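Local coordinates for protein yciO (Escherichia coli, PDB 1K7J), which is of unknown function but belongs to the SUA5 family and may bind double-stranded RNA, at residues 70-75 / 87-92; 122-127 / 131-136; 32-37 / 66-71; 76-81 / 105-110; 142-147 / 194-199. All coordinates share one frame; numbering follows the deposited sequence.

Contact 1. Residues 70-75 / 87-92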
# COMPACT_ATOMS: atom_id res chain seq x y z
N ARG A 70 7.91 3.19 -4.90
CA ARG A 70 8.02 4.39 -5.72
C ARG A 70 7.81 4.12 -7.21
O ARG A 70 7.08 4.85 -7.89
CB ARG A 70 9.40 5.02 -5.52
CG ARG A 70 9.61 6.33 -6.26
CD ARG A 70 8.83 7.47 -5.61
NE ARG A 70 9.01 8.73 -6.34
CZ ARG A 70 10.16 9.38 -6.44
NH1 ARG A 70 11.25 8.90 -5.86
NH2 ARG A 70 10.23 10.50 -7.14
N ASP A 71 8.44 3.06 -7.71
CA ASP A 71 8.35 2.72 -9.12
C ASP A 71 8.74 1.27 -9.35
O ASP A 71 9.01 0.54 -8.40
CB ASP A 71 9.28 3.63 -9.93
CG ASP A 71 10.66 3.77 -9.29
OD1 ASP A 71 11.12 2.81 -8.65
OD2 ASP A 71 11.29 4.84 -9.45
N LEU A 72 8.76 0.85 -10.61
CA LEU A 72 9.09 -0.53 -10.95
C LEU A 72 10.51 -0.89 -10.51
O LEU A 72 10.75 -2.02 -10.08
CB LEU A 72 8.94 -0.76 -12.46
CG LEU A 72 9.18 -2.18 -12.97
CD1 LEU A 72 8.23 -3.15 -12.27
CD2 LEU A 72 8.97 -2.23 -14.47
N SER A 73 11.44 0.06 -10.60
CA SER A 73 12.81 -0.20 -10.18
C SER A 73 12.86 -0.59 -8.71
O SER A 73 13.49 -1.58 -8.34
CB SER A 73 13.68 1.04 -10.40
OG SER A 73 14.99 0.83 -9.92
N GLU A 74 12.18 0.19 -7.86
CA GLU A 74 12.17 -0.12 -6.44
C GLU A 74 11.45 -1.44 -6.20
O GLU A 74 11.87 -2.24 -5.37
CB GLU A 74 11.49 1.00 -5.65
CG GLU A 74 11.49 0.74 -4.15
CD GLU A 74 11.27 1.99 -3.33
OE1 GLU A 74 10.11 2.45 -3.23
OE2 GLU A 74 12.26 2.53 -2.80
N LEU A 75 10.36 -1.66 -6.93
CA LEU A 75 9.61 -2.90 -6.79
C LEU A 75 10.53 -4.09 -7.09
O LEU A 75 10.50 -5.10 -6.39
CB LEU A 75 8.41 -2.89 -7.75
CG LEU A 75 7.49 -4.12 -7.77
CD1 LEU A 75 6.11 -3.71 -8.28
CD2 LEU A 75 8.09 -5.22 -8.66
N ARG A 87 7.62 -7.97 -17.98
CA ARG A 87 6.88 -7.53 -19.15
C ARG A 87 5.45 -7.12 -18.82
O ARG A 87 4.94 -6.12 -19.34
CB ARG A 87 6.87 -8.62 -20.22
CG ARG A 87 8.25 -9.00 -20.74
CD ARG A 87 8.12 -9.82 -22.01
NE ARG A 87 7.45 -9.05 -23.05
CZ ARG A 87 6.88 -9.58 -24.13
NH1 ARG A 87 6.91 -10.89 -24.33
NH2 ARG A 87 6.29 -8.79 -25.02
N LEU A 88 4.80 -7.88 -17.95
CA LEU A 88 3.43 -7.56 -17.58
C LEU A 88 3.34 -6.29 -16.75
O LEU A 88 2.49 -5.43 -17.01
CB LEU A 88 2.81 -8.73 -16.81
CG LEU A 88 2.42 -9.93 -17.69
CD1 LEU A 88 2.08 -11.13 -16.81
CD2 LEU A 88 1.23 -9.54 -18.56
N MSE A 89 4.22 -6.14 -15.77
CA MSE A 89 4.17 -4.95 -14.93
C MSE A 89 4.65 -3.67 -15.61
O MSE A 89 4.14 -2.60 -15.32
CB MSE A 89 4.95 -5.17 -13.64
CG MSE A 89 4.36 -6.26 -12.77
SE MSE A 89 5.29 -6.37 -11.07
CE MSE A 89 7.01 -7.00 -11.73
N LYS A 90 5.63 -3.78 -16.51
CA LYS A 90 6.15 -2.59 -17.18
C LYS A 90 5.06 -1.88 -17.97
O LYS A 90 5.11 -0.66 -18.17
CB LYS A 90 7.30 -2.97 -18.12
CG LYS A 90 6.90 -3.82 -19.30
CD LYS A 90 8.11 -4.23 -20.13
CE LYS A 90 7.70 -5.13 -21.29
NZ LYS A 90 8.89 -5.66 -22.03
N ASN A 91 4.06 -2.63 -18.42
CA ASN A 91 2.97 -2.06 -19.19
C ASN A 91 1.70 -1.87 -18.38
O ASN A 91 0.65 -1.52 -18.92
CB ASN A 91 2.67 -2.94 -20.41
CG ASN A 91 3.83 -2.96 -21.40
OD1 ASN A 91 4.34 -1.91 -21.80
ND2 ASN A 91 4.24 -4.16 -21.80
N ASN A 92 1.79 -2.08 -17.08
CA ASN A 92 0.63 -1.95 -16.21
C ASN A 92 0.98 -1.29 -14.88
O ASN A 92 0.56 -1.74 -13.81
CB ASN A 92 -0.01 -3.32 -15.99
CG ASN A 92 -0.59 -3.89 -17.27
OD1 ASN A 92 -1.61 -3.42 -17.78
ND2 ASN A 92 0.07 -4.91 -17.81
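With CG anti to the backbone N in both Leu72 (chi1 -177°) and Leu75 (chi1 179°), two leucines one turn apart reach from helix 72-78 to Met89 of helix 83-90, whose chain bends at chi3 (-67°) to bring its methyl end round to them. Residue 89 is modelled as selenomethionine. Leu75 spreads its branches at the heavy atom, CD1 and CD2 each 3.9 Å from Met89 SE, and CD2 comes within 3.7 Å of Met89 CE. Leu72 divides its two methyls: CD1 lies 4.1 Å from Met89 CE, whereas CD2 reaches past to Lys90, 3.9 Å from its CA. The lysine lends its base to the contact while its amine leads away. No hydrogen bond crosses here; polar bonds stay within each segment. Asp71 is the N-cap of helix 72-78, its OD1 accepting from Glu74 N at 2.9 Å, and Asn92 ND2 donates to Leu88 O at 2.6 Å. Met89 also rests on Phe99 and Leu101, and Leu75 shares Leu101. The result is a pair of successive helices joined by apolar side chains and laid against strand 97-102, as in layered alpha/beta folds.

Contact 2. Residues 122-127 / 131-136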
# COMPACT_ATOMS: atom_id res chain seq x y z
N ARG A 122 3.06 -2.83 -4.79
CA ARG A 122 2.12 -1.84 -5.32
C ARG A 122 2.75 -0.47 -5.55
O ARG A 122 3.33 0.11 -4.63
CB ARG A 122 0.95 -1.75 -4.34
CG ARG A 122 -0.17 -0.79 -4.67
CD ARG A 122 -1.24 -0.97 -3.60
NE ARG A 122 -2.24 0.10 -3.55
CZ ARG A 122 -3.24 0.12 -2.68
NH1 ARG A 122 -3.37 -0.86 -1.80
NH2 ARG A 122 -4.12 1.12 -2.70
N VAL A 123 2.63 0.03 -6.77
CA VAL A 123 3.15 1.34 -7.13
C VAL A 123 1.95 2.27 -7.29
O VAL A 123 1.17 2.12 -8.22
CB VAL A 123 3.93 1.31 -8.46
CG1 VAL A 123 4.42 2.70 -8.82
CG2 VAL A 123 5.10 0.33 -8.37
N PRO A 124 1.78 3.24 -6.37
CA PRO A 124 0.66 4.17 -6.45
C PRO A 124 0.89 5.24 -7.51
O PRO A 124 2.03 5.59 -7.81
CB PRO A 124 0.60 4.75 -5.04
CG PRO A 124 2.05 4.83 -4.67
CD PRO A 124 2.62 3.51 -5.19
N SER A 125 -0.19 5.78 -8.07
CA SER A 125 -0.06 6.79 -9.12
C SER A 125 -0.38 8.22 -8.68
O SER A 125 -0.09 9.16 -9.41
CB SER A 125 -0.96 6.42 -10.30
OG SER A 125 -2.32 6.52 -9.93
N ASN A 126 -0.98 8.38 -7.50
CA ASN A 126 -1.36 9.71 -7.03
C ASN A 126 -0.21 10.51 -6.43
O ASN A 126 0.70 9.96 -5.80
CB ASN A 126 -2.50 9.60 -6.03
CG ASN A 126 -2.10 8.82 -4.80
OD1 ASN A 126 -1.71 7.66 -4.88
ND2 ASN A 126 -2.21 9.46 -3.63
N PRO A 127 -0.26 11.84 -6.59
CA PRO A 127 0.77 12.74 -6.07
C PRO A 127 1.12 12.62 -4.59
O PRO A 127 2.30 12.62 -4.24
CB PRO A 127 0.23 14.12 -6.42
CG PRO A 127 -0.47 13.87 -7.72
CD PRO A 127 -1.23 12.60 -7.40
N ALA A 131 4.71 11.43 -3.32
CA ALA A 131 5.50 12.38 -2.55
C ALA A 131 5.98 11.75 -1.24
O ALA A 131 7.13 11.94 -0.83
CB ALA A 131 4.68 13.64 -2.26
N LEU A 132 5.11 11.00 -0.58
CA LEU A 132 5.48 10.34 0.67
C LEU A 132 6.63 9.36 0.43
O LEU A 132 7.60 9.33 1.19
CB LEU A 132 4.27 9.60 1.26
CG LEU A 132 3.13 10.45 1.83
CD1 LEU A 132 1.93 9.56 2.16
CD2 LEU A 132 3.61 11.19 3.07
N LEU A 133 6.52 8.57 -0.63
CA LEU A 133 7.55 7.60 -0.94
C LEU A 133 8.87 8.27 -1.31
O LEU A 133 9.93 7.82 -0.89
CB LEU A 133 7.08 6.67 -2.06
CG LEU A 133 5.88 5.80 -1.67
CD1 LEU A 133 5.39 5.03 -2.88
CD2 LEU A 133 6.26 4.86 -0.52
N GLU A 134 8.80 9.34 -2.09
CA GLU A 134 10.01 10.05 -2.48
C GLU A 134 10.74 10.57 -1.24
O GLU A 134 11.96 10.48 -1.15
CB GLU A 134 9.67 11.24 -3.39
CG GLU A 134 10.89 11.93 -3.98
CD GLU A 134 10.53 13.14 -4.81
OE1 GLU A 134 9.56 13.07 -5.58
OE2 GLU A 134 11.23 14.17 -4.69
N ALA A 135 9.98 11.11 -0.29
CA ALA A 135 10.58 11.64 0.93
C ALA A 135 11.09 10.53 1.85
O ALA A 135 12.14 10.68 2.49
CB ALA A 135 9.57 12.51 1.67
N LEU A 136 10.37 9.41 1.90
CA LEU A 136 10.77 8.30 2.76
C LEU A 136 12.06 7.64 2.25
O LEU A 136 12.93 7.27 3.04
CB LEU A 136 9.65 7.26 2.84
CG LEU A 136 9.89 6.05 3.75
CD1 LEU A 136 10.17 6.50 5.18
CD2 LEU A 136 8.67 5.14 3.71
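Pro127 O accepts from Ala131 N at 2.8 Å with an N-H...O angle of 153°, an ordinary i to i+4 bond in the first turn of helix 127-136, while further back the loop swings off until the CA atoms of Pro124 and Leu133 stand 9.5 Å apart. Side chains bridge that wider part. Leu133, with CG beside the backbone N (chi1 -65°) and its chain extended beyond, directs CD1 at the proline ring opposite. The methyl meets one corner of Pro124, 3.8 Å from CG and 3.9 Å from CD, so a single branch of the leucine makes the whole of this apolar touch. Met68 of strand 66-68 packs against both Leu133 and Pro124 and completes the buried cluster between helix, loop and sheet.

Nearer the helix start the contact is mainly backbone. Ala131 CB sits 3.3 Å from Pro127 O, beside the carbonyl that its own N engages, and the CB of Pro127 points away from 131-136. Asn126 holds the N-cap position and ties the loop to the neighbouring strand 30-34 by giving its ND2 to Pro33 O; Gln130, from the first turn, reaches back to Pro124 O. Proline suits the first position of a helix, where no intrahelical partner awaits a backbone N-H. Ala131 and Leu132 also pack on Ile17 of helix 14-25. This is a beta-to-alpha connection, in which the loop leaving strand 118-122 folds back onto the helix that it starts.

Contact 3. Residues 32-37 / 66-71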
# COMPACT_ATOMS: atom_id res chain seq x y z
N TYR A 32 -3.09 7.10 4.55
CA TYR A 32 -2.81 8.01 3.45
C TYR A 32 -3.57 7.62 2.19
O TYR A 32 -3.92 6.46 2.00
CB TYR A 32 -1.30 8.05 3.16
CG TYR A 32 -0.70 6.75 2.68
CD1 TYR A 32 -0.44 5.70 3.57
CD2 TYR A 32 -0.35 6.58 1.35
CE1 TYR A 32 0.16 4.52 3.13
CE2 TYR A 32 0.25 5.41 0.90
CZ TYR A 32 0.51 4.38 1.79
OH TYR A 32 1.13 3.23 1.35
N PRO A 33 -3.82 8.59 1.31
CA PRO A 33 -4.55 8.33 0.07
C PRO A 33 -3.71 7.70 -1.03
O PRO A 33 -2.53 7.99 -1.16
CB PRO A 33 -5.04 9.71 -0.32
CG PRO A 33 -3.87 10.58 0.08
CD PRO A 33 -3.52 10.03 1.45
N THR A 34 -4.34 6.83 -1.83
CA THR A 34 -3.68 6.23 -2.98
C THR A 34 -4.68 6.38 -4.12
O THR A 34 -5.79 6.89 -3.92
CB THR A 34 -3.38 4.71 -2.81
OG1 THR A 34 -4.58 3.95 -2.94
CG2 THR A 34 -2.75 4.44 -1.45
N ASP A 35 -4.29 5.96 -5.32
CA ASP A 35 -5.17 6.05 -6.47
C ASP A 35 -6.36 5.09 -6.33
O ASP A 35 -7.39 5.27 -6.97
CB ASP A 35 -4.40 5.69 -7.74
CG ASP A 35 -3.68 4.38 -7.62
OD1 ASP A 35 -2.56 4.37 -7.06
OD2 ASP A 35 -4.23 3.35 -8.05
N SER A 36 -6.20 4.07 -5.49
CA SER A 36 -7.26 3.09 -5.26
C SER A 36 -7.66 3.00 -3.79
O SER A 36 -7.44 1.99 -3.13
CB SER A 36 -6.80 1.71 -5.75
OG SER A 36 -6.47 1.73 -7.13
N GLY A 37 -8.25 4.08 -3.29
CA GLY A 37 -8.70 4.12 -1.90
C GLY A 37 -7.61 4.49 -0.91
O GLY A 37 -6.44 4.62 -1.25
N THR A 66 1.50 -5.53 1.95
CA THR A 66 1.77 -4.80 0.72
C THR A 66 2.95 -3.88 0.93
O THR A 66 3.10 -3.29 2.00
CB THR A 66 0.56 -3.93 0.30
OG1 THR A 66 -0.56 -4.78 0.02
CG2 THR A 66 0.90 -3.11 -0.95
N LEU A 67 3.82 -3.79 -0.07
CA LEU A 67 4.93 -2.86 0.00
C LEU A 67 4.57 -1.80 -1.04
O LEU A 67 4.44 -2.11 -2.22
CB LEU A 67 6.26 -3.52 -0.35
CG LEU A 67 6.86 -4.47 0.69
CD1 LEU A 67 8.23 -4.93 0.22
CD2 LEU A 67 6.98 -3.76 2.04
N MSE A 68 4.37 -0.58 -0.57
CA MSE A 68 4.02 0.54 -1.45
C MSE A 68 5.36 1.06 -1.97
O MSE A 68 6.16 1.61 -1.21
CB MSE A 68 3.28 1.61 -0.63
CG MSE A 68 2.44 2.59 -1.43
SE MSE A 68 0.87 1.77 -2.27
CE MSE A 68 -0.26 1.42 -0.69
N CYS A 69 5.59 0.88 -3.27
CA CYS A 69 6.85 1.27 -3.91
C CYS A 69 6.79 2.48 -4.83
O CYS A 69 5.78 2.74 -5.47
CB CYS A 69 7.40 0.08 -4.70
SG CYS A 69 7.66 -1.42 -3.74
N ARG A 70 7.91 3.19 -4.90
CA ARG A 70 8.02 4.39 -5.72
C ARG A 70 7.81 4.12 -7.21
O ARG A 70 7.08 4.85 -7.89
CB ARG A 70 9.40 5.02 -5.52
CG ARG A 70 9.61 6.33 -6.26
CD ARG A 70 8.83 7.47 -5.61
NE ARG A 70 9.01 8.73 -6.34
CZ ARG A 70 10.16 9.38 -6.44
NH1 ARG A 70 11.25 8.90 -5.86
NH2 ARG A 70 10.23 10.50 -7.14
N ASP A 71 8.44 3.06 -7.71
CA ASP A 71 8.35 2.72 -9.12
C ASP A 71 8.74 1.27 -9.35
O ASP A 71 9.01 0.54 -8.40
CB ASP A 71 9.28 3.63 -9.93
CG ASP A 71 10.66 3.77 -9.29
OD1 ASP A 71 11.12 2.81 -8.65
OD2 ASP A 71 11.29 4.84 -9.45
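Tyr32 and Met68 extend toward one another and meet closely at the phenol oxygen: OH lies 3.1 Å from both CE and CG of Met68, a selenomethionine here. The chain of residue 68, bent at chi2 (68°) and chi3 (71°), wraps round that oxygen and brings CE obliquely to the ring, 3.9 Å from Tyr32 CZ. The hydroxyl is buried but has a polar mate, since it is hydrogen-bonded to Ser142 OG of strand 140-144. Strands 30-34 and 66-68 are not neighbours in the mixed sheet, strands 37-43 and 140-144 coming between, so the two side chains join across the same face of it, where helix 127-136 adds Leu132 and Leu133. The packing is slacker toward Thr34, whose CG2 stands 4.0 Å from Met68 CE. Beyond it the chain enters the turn between strands 30-34 and 37-43, and Asp35 is partly exposed. That turn is bound by its own polar groups: Thr34 OG1 donates to Gly37 O at 2.6 Å, in the carbonyl plane, and accepts from Ser36 N at 3.0 Å, forming an ST turn. Were Thr34 a valine, with no hydroxyl, Ser36 N would probably be left without its acceptor and the turn would be freer to shift. Gly37 O has a second donor in Thr34 N at 3.1 Å, and Ser36 OG binds Asp35 OD2 from above the carboxylate plane.

Contact 4. Residues 76-81 / 105-110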
# COMPACT_ATOMS: atom_id res chain seq x y z
N SER A 76 11.35 -3.94 -8.12
CA SER A 76 12.28 -4.99 -8.54
C SER A 76 13.44 -5.19 -7.58
O SER A 76 14.22 -6.14 -7.72
CB SER A 76 12.80 -4.68 -9.94
OG SER A 76 11.72 -4.61 -10.85
N THR A 77 13.57 -4.29 -6.61
CA THR A 77 14.63 -4.38 -5.62
C THR A 77 14.13 -5.19 -4.43
O THR A 77 14.89 -5.93 -3.80
CB THR A 77 15.03 -2.97 -5.12
OG1 THR A 77 15.46 -2.17 -6.23
CG2 THR A 77 16.15 -3.05 -4.09
N TYR A 78 12.84 -5.06 -4.15
CA TYR A 78 12.23 -5.76 -3.02
C TYR A 78 11.52 -7.07 -3.33
O TYR A 78 11.06 -7.74 -2.42
CB TYR A 78 11.28 -4.81 -2.28
CG TYR A 78 12.01 -3.74 -1.51
CD1 TYR A 78 12.62 -2.67 -2.17
CD2 TYR A 78 12.15 -3.82 -0.12
CE1 TYR A 78 13.36 -1.71 -1.46
CE2 TYR A 78 12.88 -2.87 0.59
CZ TYR A 78 13.48 -1.82 -0.09
OH TYR A 78 14.21 -0.89 0.62
N SER A 79 11.43 -7.43 -4.60
CA SER A 79 10.79 -8.69 -4.96
C SER A 79 11.53 -9.32 -6.13
O SER A 79 12.26 -8.64 -6.85
CB SER A 79 9.31 -8.47 -5.33
OG SER A 79 9.17 -7.62 -6.45
N PHE A 80 11.36 -10.63 -6.30
CA PHE A 80 12.02 -11.34 -7.39
C PHE A 80 11.16 -11.22 -8.64
O PHE A 80 10.03 -11.72 -8.70
CB PHE A 80 12.22 -12.81 -7.02
CG PHE A 80 13.25 -13.02 -5.93
CD1 PHE A 80 14.59 -12.73 -6.16
CD2 PHE A 80 12.88 -13.52 -4.69
CE1 PHE A 80 15.55 -12.93 -5.16
CE2 PHE A 80 13.82 -13.72 -3.69
CZ PHE A 80 15.16 -13.43 -3.92
N VAL A 81 11.71 -10.55 -9.65
CA VAL A 81 11.00 -10.31 -10.90
C VAL A 81 11.65 -11.01 -12.09
O VAL A 81 12.80 -10.71 -12.43
CB VAL A 81 10.94 -8.79 -11.18
CG1 VAL A 81 10.15 -8.52 -12.46
CG2 VAL A 81 10.31 -8.06 -10.00
N LYS A 105 15.54 -10.56 0.11
CA LYS A 105 16.11 -10.42 1.45
C LYS A 105 16.02 -8.98 1.97
O LYS A 105 16.33 -8.71 3.14
CB LYS A 105 17.57 -10.89 1.45
CG LYS A 105 17.72 -12.37 1.13
CD LYS A 105 17.02 -13.23 2.17
CE LYS A 105 16.87 -14.67 1.69
NZ LYS A 105 18.18 -15.30 1.37
N GLU A 106 15.61 -8.07 1.11
CA GLU A 106 15.45 -6.67 1.49
C GLU A 106 14.25 -6.58 2.43
O GLU A 106 14.12 -5.64 3.22
CB GLU A 106 15.15 -5.80 0.26
CG GLU A 106 16.29 -5.67 -0.73
CD GLU A 106 17.23 -4.53 -0.38
OE1 GLU A 106 17.17 -4.02 0.76
OE2 GLU A 106 18.04 -4.15 -1.25
N VAL A 107 13.38 -7.59 2.34
CA VAL A 107 12.17 -7.63 3.15
C VAL A 107 12.27 -8.48 4.41
O VAL A 107 12.65 -9.65 4.35
CB VAL A 107 10.99 -8.19 2.32
CG1 VAL A 107 9.70 -8.02 3.09
CG2 VAL A 107 10.93 -7.51 0.97
N PRO A 108 11.93 -7.90 5.57
CA PRO A 108 11.99 -8.64 6.83
C PRO A 108 11.12 -9.90 6.71
O PRO A 108 10.01 -9.85 6.18
CB PRO A 108 11.42 -7.65 7.84
CG PRO A 108 11.88 -6.34 7.30
CD PRO A 108 11.60 -6.48 5.82
N ARG A 109 11.64 -11.02 7.20
CA ARG A 109 10.93 -12.29 7.13
C ARG A 109 9.48 -12.21 7.62
O ARG A 109 8.58 -12.79 7.02
CB ARG A 109 11.69 -13.35 7.93
CG ARG A 109 11.08 -14.74 7.89
CD ARG A 109 11.86 -15.70 8.79
NE ARG A 109 11.26 -17.03 8.84
CZ ARG A 109 11.18 -17.87 7.81
NH1 ARG A 109 11.68 -17.53 6.63
NH2 ARG A 109 10.61 -19.06 7.97
N ARG A 110 9.27 -11.49 8.72
CA ARG A 110 7.94 -11.35 9.31
C ARG A 110 6.88 -10.76 8.38
O ARG A 110 5.68 -10.94 8.61
CB ARG A 110 8.01 -10.51 10.59
CG ARG A 110 8.62 -9.13 10.37
CD ARG A 110 8.81 -8.39 11.69
NE ARG A 110 9.69 -7.23 11.52
CZ ARG A 110 9.33 -6.09 10.95
NH1 ARG A 110 8.09 -5.92 10.50
NH2 ARG A 110 10.22 -5.12 10.81
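The aromatic part of the contact is a CH-pi interaction between Glu106 and Tyr78: CB of the glutamate lies over one face of the ring, 4.0 Å from its centroid and 29° off the normal. Apolar packing adds to it at the ring edge, where Val107 CG2 comes near the ring plane, 4.0 Å from Tyr78 CD2. The same methyl sits 3.4 Å from Tyr78 O. Replacing Tyr78 by an alanine would probably open a gap at the end of helix 72-78, leaving Glu106 CB without its aromatic face and Val107 CG2 without the ring edge. Contacts of the third kind run alongside polar atoms without bonding. Glu106 CG lies 3.4 Å from Thr77 O; the bend at chi2 (-87°) then turns the carboxylate so that OE2 stands 3.6 Å from Thr77 CG2. Hydrogen bonds come from a neighbour of the loop instead: Thr104 OG1 pairs with Thr77 O and with Glu106 N, while Thr77 OG1 is turned to Ser73 O in its own helix. Met121 and Pro139 also pack on the tyrosine. The chemistry implies that Glu106, an exposed acidic residue, probably contributes here mainly through its CB and CG, the polar bonding being left to Thr104.

Contact 5. Residues 142-147 / 194-199. With SO4 (sulfate ion), chain B.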
# COMPACT_ATOMS: atom_id res chain seq x y z
N SER A 142 2.39 -1.47 3.91
CA SER A 142 1.01 -1.02 3.86
C SER A 142 -0.01 -2.13 3.66
O SER A 142 0.34 -3.30 3.52
CB SER A 142 0.84 -0.02 2.71
OG SER A 142 1.82 1.00 2.74
N THR A 143 -1.27 -1.71 3.65
CA THR A 143 -2.42 -2.56 3.38
C THR A 143 -3.51 -1.58 2.97
O THR A 143 -3.46 -0.40 3.34
CB THR A 143 -2.95 -3.36 4.62
OG1 THR A 143 -3.57 -2.46 5.54
CG2 THR A 143 -1.82 -4.11 5.29
N SER A 144 -4.47 -2.03 2.18
CA SER A 144 -5.55 -1.14 1.80
C SER A 144 -6.38 -0.95 3.06
O SER A 144 -6.40 -1.81 3.93
CB SER A 144 -6.42 -1.78 0.72
OG SER A 144 -5.69 -1.97 -0.48
N LEU A 145 -7.05 0.19 3.17
CA LEU A 145 -7.89 0.43 4.33
C LEU A 145 -9.32 0.08 3.97
O LEU A 145 -9.98 0.80 3.22
CB LEU A 145 -7.81 1.90 4.76
CG LEU A 145 -8.60 2.26 6.02
CD1 LEU A 145 -8.13 1.41 7.19
CD2 LEU A 145 -8.43 3.74 6.34
N MSE A 146 -9.81 -1.05 4.47
CA MSE A 146 -11.18 -1.43 4.21
C MSE A 146 -11.85 -2.01 5.44
O MSE A 146 -11.19 -2.59 6.30
CB MSE A 146 -11.26 -2.39 3.01
CG MSE A 146 -10.14 -3.40 2.85
SE MSE A 146 -9.78 -3.80 0.96
CE MSE A 146 -11.51 -4.43 0.40
N LEU A 147 -13.17 -1.83 5.53
CA LEU A 147 -13.94 -2.35 6.66
C LEU A 147 -13.94 -3.87 6.67
O LEU A 147 -13.74 -4.51 5.64
CB LEU A 147 -15.38 -1.84 6.61
CG LEU A 147 -15.69 -0.45 7.15
CD1 LEU A 147 -15.19 -0.35 8.58
CD2 LEU A 147 -15.05 0.62 6.29
N VAL A 194 -5.89 -13.98 -11.03
CA VAL A 194 -6.60 -12.84 -10.48
C VAL A 194 -7.09 -13.18 -9.08
O VAL A 194 -7.96 -14.03 -8.90
CB VAL A 194 -7.81 -12.45 -11.36
CG1 VAL A 194 -8.54 -11.26 -10.75
CG2 VAL A 194 -7.35 -12.12 -12.77
N VAL A 195 -6.50 -12.52 -8.09
CA VAL A 195 -6.86 -12.73 -6.70
C VAL A 195 -8.05 -11.85 -6.33
O VAL A 195 -8.91 -12.24 -5.54
CB VAL A 195 -5.66 -12.39 -5.78
CG1 VAL A 195 -6.09 -12.43 -4.32
CG2 VAL A 195 -4.54 -13.38 -6.02
N ARG A 196 -8.08 -10.66 -6.91
CA ARG A 196 -9.17 -9.72 -6.67
C ARG A 196 -9.37 -8.81 -7.87
O ARG A 196 -8.40 -8.25 -8.39
CB ARG A 196 -8.87 -8.85 -5.44
CG ARG A 196 -9.94 -7.78 -5.19
CD ARG A 196 -9.68 -7.02 -3.89
NE ARG A 196 -8.53 -6.13 -3.99
CZ ARG A 196 -7.81 -5.73 -2.94
NH1 ARG A 196 -8.12 -6.16 -1.73
NH2 ARG A 196 -6.77 -4.92 -3.12
N GLU A 197 -10.61 -8.66 -8.31
CA GLU A 197 -10.86 -7.76 -9.43
C GLU A 197 -11.20 -6.39 -8.86
O GLU A 197 -12.20 -6.23 -8.16
CB GLU A 197 -12.00 -8.27 -10.32
CG GLU A 197 -12.32 -7.31 -11.46
CD GLU A 197 -12.98 -8.00 -12.64
OE1 GLU A 197 -13.78 -8.93 -12.42
OE2 GLU A 197 -12.72 -7.58 -13.79
N GLY A 198 -10.35 -5.41 -9.16
CA GLY A 198 -10.55 -4.06 -8.68
C GLY A 198 -10.48 -3.04 -9.80
O GLY A 198 -10.96 -3.28 -10.91
N VAL A 199 -9.85 -1.90 -9.52
CA VAL A 199 -9.73 -0.83 -10.50
C VAL A 199 -9.03 -1.25 -11.79
O VAL A 199 -9.49 -0.94 -12.89
CB VAL A 199 -8.99 0.40 -9.91
CG1 VAL A 199 -8.92 1.52 -10.96
CG2 VAL A 199 -9.71 0.89 -8.66
S SO4 B . -4.99 -5.42 0.33
O1 SO4 B . -5.01 -4.47 -0.79
O2 SO4 B . -4.81 -4.69 1.60
O3 SO4 B . -6.26 -6.17 0.38
O4 SO4 B . -3.87 -6.37 0.15
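A sulfate ion, probably from the crystallisation liquor, fills most of the distance between Ser144 and Arg196, whose own atoms come no closer than 4.1 Å (OG to NH2). The arrangement is an anion pocket between the end of strand 140-144 and the edge strand 193-196, where a classic beta bulge places both Val195 and Arg196 opposite Val184. Ser144 grips the ion twice: its N donates to sulfate O2 at 2.7 Å, nearly straight at 163°, and its OG to O1 at 2.6 Å. From across the gap Arg196, bent at chi3 (71°), presents the edge of its guanidinium, NH1 reaching O3 at 2.8 Å and NH2 reaching O1 at 3.0 Å. O1 is thus shared by the serine hydroxyl and the arginine. Arg57 NH2 is a further donor to the sulfate, and the gathered positive charge would suit a phosphate, consistent with the RNA binding assigned to the family. Second-shell bonds position the donors: Arg196 NE is held by Thr182 O, and Arg122 NH1 is bonded to Ser144 OG. Met146, a selenomethionine, runs antiparallel to the arginine side chain, with SE 3.9 Å from Arg196 NH1 and oblique to the guanidinium.

How the contacts relate
Contact 3 lies about 4 Å from the chain centre, and contact 2 is its nearest neighbour, centres about 7 Å apart; Arg122 O and Cys69 N probably join them by a backbone hydrogen bond. Contact 5 shares the sheet, since strands 66-68 and 140-144 are adjacent. Along the chain contact 3 closes before contacts 4, 2 and 5 open in turn, and contact 1 begins on Arg70 and Asp71, where contact 3 ends. Contacts 1 and 4 both use helix 72-78, and their segments alternate. Contacts 4 and 5 are farthest apart, about 21 Å between centres. Arg70 of contact 1 pairs with Glu134 of contact 2. One mixed sheet therefore links the helix-packed periphery to the sulfate site.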